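Local coordinates for protein proabylysin (Pyrococcus abyssi, PDB 4JIU) that is the zymogen of a small soluble zinc metallopeptidase of the minigluzincin type, in which the chain's own C-terminus binds the zinc ion, at residues A[7-12]-A[53-58]; A[57-62]-A[78-83]. The protein carries 1 engineered substitution. All blocks are in the same frame, centred on the assembly; numbering follows the deposited sequence.

Contact 1 (A[7-12]-A[53-58]); sequences EHAKDI and EMFYIL
The helix segments 7-12 and 53-58, which meet through Ala9 and Phe55, cross at -53° with their axes 10.2 Å apart, and the CA atoms of Ala9 and Leu58 are 7.1 Å from each other. In this gluzincin-like metallopeptidase the pair joins the N-terminal helix 2-13 to helix 51-67, which carries the zinc-binding HExxH sequence further on. One large ring does most of the bridging. Phe55 holds CG anti to its backbone N (chi1 -161°), which carries the ring across to the facing helix. Its atom CE1 lies 3.8 Å from Ala9 CB, and Ala9 N comes to the ring's edge, near its plane. Alanine suits this buried place, since its single methyl lets the ring approach the helix backbone. His8, an exposed residue, adds its CB alone, 4.1 Å from Phe55 CE1. Leu5 and Val83, outside the two segments, also touch Phe55. Exchanging the phenylalanine for an alanine would probably open a gap between the helices and leave Ala9 and Ile12 without their shared apolar partner. Ile12 extends its longer branch to the ring edge, with CD1 4.1 Å from Phe55 CZ.

Contact 2 (A[57-62]-A[78-83]); sequences ILIHEL and REVEKV. With ZN (zinc ion), chain B.
Zinc is gripped by His60 through NE2, at 2.0 Å, on the segment 57-62 that packs against 78-83. His64, His72 and the backbone O of Val105 supply the other protein ligands. A chi1 of -179° turns the His60 imidazole away from its own backbone N and out to the metal, and its second nitrogen, ND1, is hydrogen-bonded to Tyr56 OH; the two bonds together, zinc at NE2 and the hydroxyl at ND1, fix the rotation of the ring. Histidine fits here because one nitrogen can bind metal while the other is held by a second-shell hydroxyl. His60 and Glu61 open the HExxH motif of the zinc-dependent peptidases, here on helix 51-67, and the residue just before them, Ile59, carries the apolar packing against the end of helix 74-80. Its CG2 branch lies over the backbone of Val80, 3.8 Å from Val80 CA. The other branch bends toward the turn that follows (chi2 -72°), where Ile59 CD1 meets Val83 CG2 at 3.7 Å. Branched aliphatic side chains, Ile59 against Val80 and Val83, suit this largely buried apolar seam. Within 78-83 itself, Lys82 NZ forms a 2.7 Å salt bridge with Glu79 OE1, reached on the syn side of the carboxylate but 28° out of its plane, while Glu79 OE2 pairs with Lys66.

Overall arrangement
Contacts 1 and 2 lie about 7 Å apart, centre to centre, and both use helix 51-67, sharing Ile57 and Leu58. Contact 1 joins the earlier part of that helix to helix 2-13, while contact 2 joins the next turns to the end of helix 74-80 and the turn after it. Along the chain the three-stranded sheet comes between helix 2-13 and helix 51-67. The two contacts merge into one apolar patch: Ala9 CB is 3.6 Å from Ile59 CD1, and Phe55 CE2 is 3.7 Å from Val83 CG1. The helix that presents His60 and His64 to zinc is thus packed against helix 2-13 and the end of helix 74-80.

Contact 1 (A[7-12]-A[53-58])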
loop_
_atom_site.group_PDB
_atom_site.type_symbol
_atom_site.label_atom_id
_atom_site.label_comp_id
_atom_site.label_asym_id
_atom_site.label_seq_id
_atom_site.Cartn_x
_atom_site.Cartn_y
_atom_site.Cartn_z
ATOM N N GLU A 7 6.794 -6.922 6.283
ATOM C CA GLU A 7 7.206 -8.333 6.172
ATOM C C GLU A 7 5.994 -9.241 6.060
ATOM O O GLU A 7 5.986 -10.203 5.282
ATOM C CB GLU A 7 8.077 -8.654 7.353
ATOM C CG GLU A 7 9.069 -9.769 7.419
ATOM C CD GLU A 7 9.916 -9.728 8.677
ATOM O OE1 GLU A 7 9.424 -10.130 9.758
ATOM O OE2 GLU A 7 11.102 -9.306 8.642
ATOM N N HIS A 8 4.968 -8.971 6.856
ATOM C CA HIS A 8 3.730 -9.768 6.771
ATOM C C HIS A 8 3.103 -9.616 5.392
ATOM O O HIS A 8 2.597 -10.596 4.850
ATOM C CB HIS A 8 2.735 -9.344 7.861
ATOM C CG HIS A 8 3.087 -9.727 9.246
ATOM N ND1 HIS A 8 3.359 -11.014 9.619
ATOM C CD2 HIS A 8 3.190 -8.976 10.368
ATOM C CE1 HIS A 8 3.632 -11.055 10.917
ATOM N NE2 HIS A 8 3.534 -9.827 11.397
ATOM N N ALA A 9 3.084 -8.428 4.832
ATOM C CA ALA A 9 2.520 -8.210 3.506
ATOM C C ALA A 9 3.271 -8.958 2.435
ATOM O O ALA A 9 2.660 -9.583 1.554
ATOM C CB ALA A 9 2.495 -6.695 3.242
ATOM N N LYS A 10 4.612 -8.916 2.467
ATOM C CA LYS A 10 5.405 -9.699 1.507
ATOM C C LYS A 10 5.132 -11.169 1.643
ATOM O O LYS A 10 5.051 -11.870 0.624
ATOM C CB LYS A 10 6.882 -9.378 1.766
ATOM C CG LYS A 10 7.332 -8.000 1.349
ATOM C CD LYS A 10 8.709 -7.660 1.830
ATOM C CE LYS A 10 9.727 -8.700 1.485
ATOM N NZ LYS A 10 11.049 -8.282 2.013
ATOM N N ASP A 11 4.979 -11.676 2.844
ATOM C CA ASP A 11 4.715 -13.116 3.039
ATOM C C ASP A 11 3.376 -13.514 2.438
ATOM O O ASP A 11 3.249 -14.546 1.752
ATOM C CB ASP A 11 4.836 -13.440 4.515
ATOM C CG ASP A 11 6.241 -13.450 5.074
ATOM O OD1 ASP A 11 7.279 -13.339 4.371
ATOM O OD2 ASP A 11 6.372 -13.561 6.311
ATOM N N ILE A 12 2.346 -12.679 2.670
ATOM C CA ILE A 12 1.032 -13.047 2.126
ATOM C C ILE A 12 0.980 -12.984 0.619
ATOM O O ILE A 12 0.357 -13.812 -0.039
ATOM C CB ILE A 12 -0.064 -12.198 2.791
ATOM C CG1 ILE A 12 -0.169 -12.535 4.273
ATOM C CG2 ILE A 12 -1.406 -12.368 2.113
ATOM C CD1 ILE A 12 -1.070 -11.571 4.987
ATOM N N GLU A 53 -5.721 -0.007 8.068
ATOM C CA GLU A 53 -5.547 1.018 7.053
ATOM C C GLU A 53 -4.077 1.120 6.620
ATOM O O GLU A 53 -3.811 1.229 5.448
ATOM C CB GLU A 53 -6.068 2.358 7.535
ATOM C CG GLU A 53 -7.524 2.424 7.850
ATOM C CD GLU A 53 -7.988 3.462 8.849
ATOM O OE1 GLU A 53 -7.186 4.197 9.450
ATOM O OE2 GLU A 53 -9.236 3.479 9.023
ATOM N N MET A 54 -3.167 1.094 7.587
ATOM C CA MET A 54 -1.729 1.066 7.216
ATOM C C MET A 54 -1.409 -0.170 6.383
ATOM O O MET A 54 -0.673 -0.105 5.405
ATOM C CB MET A 54 -0.870 1.054 8.487
ATOM C CG MET A 54 -0.877 2.325 9.267
ATOM S SD MET A 54 0.315 2.341 10.640
ATOM C CE MET A 54 -0.795 1.902 11.966
ATOM N N PHE A 55 -1.935 -1.311 6.833
ATOM C CA PHE A 55 -1.690 -2.553 6.110
ATOM C C PHE A 55 -2.260 -2.455 4.689
ATOM O O PHE A 55 -1.633 -2.932 3.748
ATOM C CB PHE A 55 -2.297 -3.744 6.860
ATOM C CG PHE A 55 -1.723 -5.075 6.444
ATOM C CD1 PHE A 55 -0.353 -5.332 6.556
ATOM C CD2 PHE A 55 -2.567 -6.075 5.954
ATOM C CE1 PHE A 55 0.152 -6.550 6.225
ATOM C CE2 PHE A 55 -2.020 -7.333 5.643
ATOM C CZ PHE A 55 -0.675 -7.546 5.773
ATOM N N TYR A 56 -3.452 -1.873 4.538
ATOM C CA TYR A 56 -4.000 -1.685 3.195
ATOM C C TYR A 56 -3.037 -0.938 2.308
ATOM O O TYR A 56 -2.818 -1.256 1.163
ATOM C CB TYR A 56 -5.411 -1.025 3.246
ATOM C CG TYR A 56 -5.857 -0.795 1.829
ATOM C CD1 TYR A 56 -6.320 -1.883 1.076
ATOM C CD2 TYR A 56 -5.744 0.391 1.156
ATOM C CE1 TYR A 56 -6.696 -1.732 -0.209
ATOM C CE2 TYR A 56 -6.053 0.538 -0.156
ATOM C CZ TYR A 56 -6.539 -0.538 -0.865
ATOM O OH TYR A 56 -6.893 -0.439 -2.182
ATOM N N ILE A 57 -2.533 0.210 2.811
ATOM C CA ILE A 57 -1.623 1.002 2.006
ATOM C C ILE A 57 -0.413 0.180 1.564
ATOM O O ILE A 57 -0.014 0.244 0.407
ATOM C CB ILE A 57 -1.221 2.298 2.749
ATOM C CG1 ILE A 57 -2.451 3.201 2.931
ATOM C CG2 ILE A 57 -0.084 2.988 2.025
ATOM C CD1 ILE A 57 -2.255 4.314 3.876
ATOM N N LEU A 58 0.195 -0.544 2.495
ATOM C CA LEU A 58 1.338 -1.369 2.154
ATOM C C LEU A 58 0.986 -2.413 1.125
ATOM O O LEU A 58 1.755 -2.660 0.183
ATOM C CB LEU A 58 1.932 -1.988 3.415
ATOM C CG LEU A 58 2.622 -0.994 4.349
ATOM C CD1 LEU A 58 3.079 -1.714 5.612
ATOM C CD2 LEU A 58 3.796 -0.293 3.731
#

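Contact 2 (A[57-62]-A[78-83])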
loop_
_atom_site.group_PDB
_atom_site.type_symbol
_atom_site.label_atom_id
_atom_site.label_comp_id
_atom_site.label_asym_id
_atom_site.label_seq_id
_atom_site.Cartn_x
_atom_site.Cartn_y
_atom_site.Cartn_z
ATOM N N ILE A 57 -2.533 0.210 2.811
ATOM C CA ILE A 57 -1.623 1.002 2.006
ATOM C C ILE A 57 -0.413 0.180 1.564
ATOM O O ILE A 57 -0.014 0.244 0.407
ATOM C CB ILE A 57 -1.221 2.298 2.749
ATOM C CG1 ILE A 57 -2.451 3.201 2.931
ATOM C CG2 ILE A 57 -0.084 2.988 2.025
ATOM C CD1 ILE A 57 -2.255 4.314 3.876
ATOM N N LEU A 58 0.195 -0.544 2.495
ATOM C CA LEU A 58 1.338 -1.369 2.154
ATOM C C LEU A 58 0.986 -2.413 1.125
ATOM O O LEU A 58 1.755 -2.660 0.183
ATOM C CB LEU A 58 1.932 -1.988 3.415
ATOM C CG LEU A 58 2.622 -0.994 4.349
ATOM C CD1 LEU A 58 3.079 -1.714 5.612
ATOM C CD2 LEU A 58 3.796 -0.293 3.731
ATOM N N ILE A 59 -0.143 -3.113 1.296
ATOM C CA ILE A 59 -0.584 -4.121 0.351
ATOM C C ILE A 59 -0.857 -3.488 -1.006
ATOM O O ILE A 59 -0.454 -4.092 -2.030
ATOM C CB ILE A 59 -1.788 -4.884 0.901
ATOM C CG1 ILE A 59 -1.424 -5.849 2.039
ATOM C CG2 ILE A 59 -2.552 -5.599 -0.215
ATOM C CD1 ILE A 59 -0.654 -7.073 1.599
ATOM N N HIS A 60 -1.525 -2.356 -1.041
ATOM C CA HIS A 60 -1.819 -1.668 -2.288
ATOM C C HIS A 60 -0.542 -1.343 -3.016
ATOM O O HIS A 60 -0.399 -1.567 -4.236
ATOM C CB HIS A 60 -2.675 -0.440 -1.968
ATOM C CG HIS A 60 -3.062 0.339 -3.193
ATOM N ND1 HIS A 60 -4.360 0.382 -3.647
ATOM C CD2 HIS A 60 -2.411 1.137 -4.071
ATOM C CE1 HIS A 60 -4.459 1.140 -4.732
ATOM N NE2 HIS A 60 -3.240 1.597 -5.031
ATOM N N GLU A 61 0.402 -0.740 -2.293
ATOM C CA GLU A 61 1.648 -0.345 -2.953
ATOM C C GLU A 61 2.512 -1.548 -3.377
ATOM O O GLU A 61 3.050 -1.577 -4.461
ATOM C CB GLU A 61 2.410 0.645 -2.105
ATOM C CG GLU A 61 1.653 1.935 -1.840
ATOM C CD GLU A 61 1.219 2.672 -3.081
ATOM O OE1 GLU A 61 1.746 2.539 -4.188
ATOM O OE2 GLU A 61 0.246 3.470 -2.920
ATOM N N LEU A 62 2.565 -2.583 -2.532
ATOM C CA LEU A 62 3.261 -3.795 -2.878
ATOM C C LEU A 62 2.599 -4.453 -4.097
ATOM O O LEU A 62 3.313 -5.019 -4.934
ATOM C CB LEU A 62 3.312 -4.836 -1.755
ATOM C CG LEU A 62 4.283 -4.524 -0.634
ATOM C CD1 LEU A 62 4.050 -5.456 0.532
ATOM C CD2 LEU A 62 5.736 -4.617 -1.091
ATOM N N ARG A 78 -6.175 -8.710 -7.875
ATOM C CA ARG A 78 -6.001 -10.068 -7.376
ATOM C C ARG A 78 -4.974 -10.145 -6.236
ATOM O O ARG A 78 -5.178 -10.883 -5.276
ATOM C CB ARG A 78 -5.546 -10.980 -8.504
ATOM C CG ARG A 78 -5.116 -12.381 -8.268
ATOM C CD ARG A 78 -5.114 -13.249 -9.520
ATOM N NE ARG A 78 -3.855 -13.251 -10.268
ATOM C CZ ARG A 78 -3.595 -12.844 -11.501
ATOM N NH1 ARG A 78 -4.530 -12.311 -12.298
ATOM N NH2 ARG A 78 -2.364 -12.933 -12.017
ATOM N N GLU A 79 -3.908 -9.353 -6.340
ATOM C CA GLU A 79 -2.930 -9.359 -5.249
ATOM C C GLU A 79 -3.562 -8.766 -3.990
ATOM O O GLU A 79 -3.424 -9.286 -2.891
ATOM C CB GLU A 79 -1.692 -8.564 -5.635
ATOM C CG GLU A 79 -0.935 -9.143 -6.808
ATOM C CD GLU A 79 -0.407 -10.532 -6.536
ATOM O OE1 GLU A 79 -0.238 -10.955 -5.369
ATOM O OE2 GLU A 79 -0.040 -11.197 -7.541
ATOM N N VAL A 80 -4.215 -7.608 -4.112
ATOM C CA VAL A 80 -4.873 -6.955 -2.960
ATOM C C VAL A 80 -5.846 -7.888 -2.270
ATOM O O VAL A 80 -5.913 -7.937 -1.029
ATOM C CB VAL A 80 -5.549 -5.645 -3.425
ATOM C CG1 VAL A 80 -6.390 -5.063 -2.322
ATOM C CG2 VAL A 80 -4.542 -4.641 -3.949
ATOM N N GLU A 81 -6.547 -8.674 -3.083
ATOM C CA GLU A 81 -7.574 -9.580 -2.577
ATOM C C GLU A 81 -7.033 -10.809 -1.876
ATOM O O GLU A 81 -7.787 -11.560 -1.284
ATOM C CB GLU A 81 -8.543 -9.928 -3.723
ATOM C CG GLU A 81 -9.415 -8.717 -4.087
ATOM C CD GLU A 81 -10.188 -8.859 -5.357
ATOM O OE1 GLU A 81 -10.649 -7.815 -5.878
ATOM O OE2 GLU A 81 -10.340 -9.990 -5.853
ATOM N N LYS A 82 -5.712 -10.987 -1.861
ATOM C CA LYS A 82 -5.116 -11.981 -0.952
ATOM C C LYS A 82 -5.278 -11.586 0.507
ATOM O O LYS A 82 -5.155 -12.464 1.381
ATOM C CB LYS A 82 -3.621 -12.217 -1.302
ATOM C CG LYS A 82 -3.488 -12.804 -2.695
ATOM C CD LYS A 82 -2.019 -12.904 -3.075
ATOM C CE LYS A 82 -1.805 -13.589 -4.391
ATOM N NZ LYS A 82 -0.365 -13.607 -4.739
ATOM N N VAL A 83 -5.590 -10.332 0.780
ATOM C CA VAL A 83 -5.830 -9.835 2.119
ATOM C C VAL A 83 -7.251 -9.251 2.229
ATOM O O VAL A 83 -7.923 -9.617 3.182
ATOM C CB VAL A 83 -4.821 -8.730 2.519
ATOM C CG1 VAL A 83 -5.185 -8.152 3.862
ATOM C CG2 VAL A 83 -3.436 -9.335 2.535
HETATM ZN ZN ZN B . -2.664 2.442 -6.729
#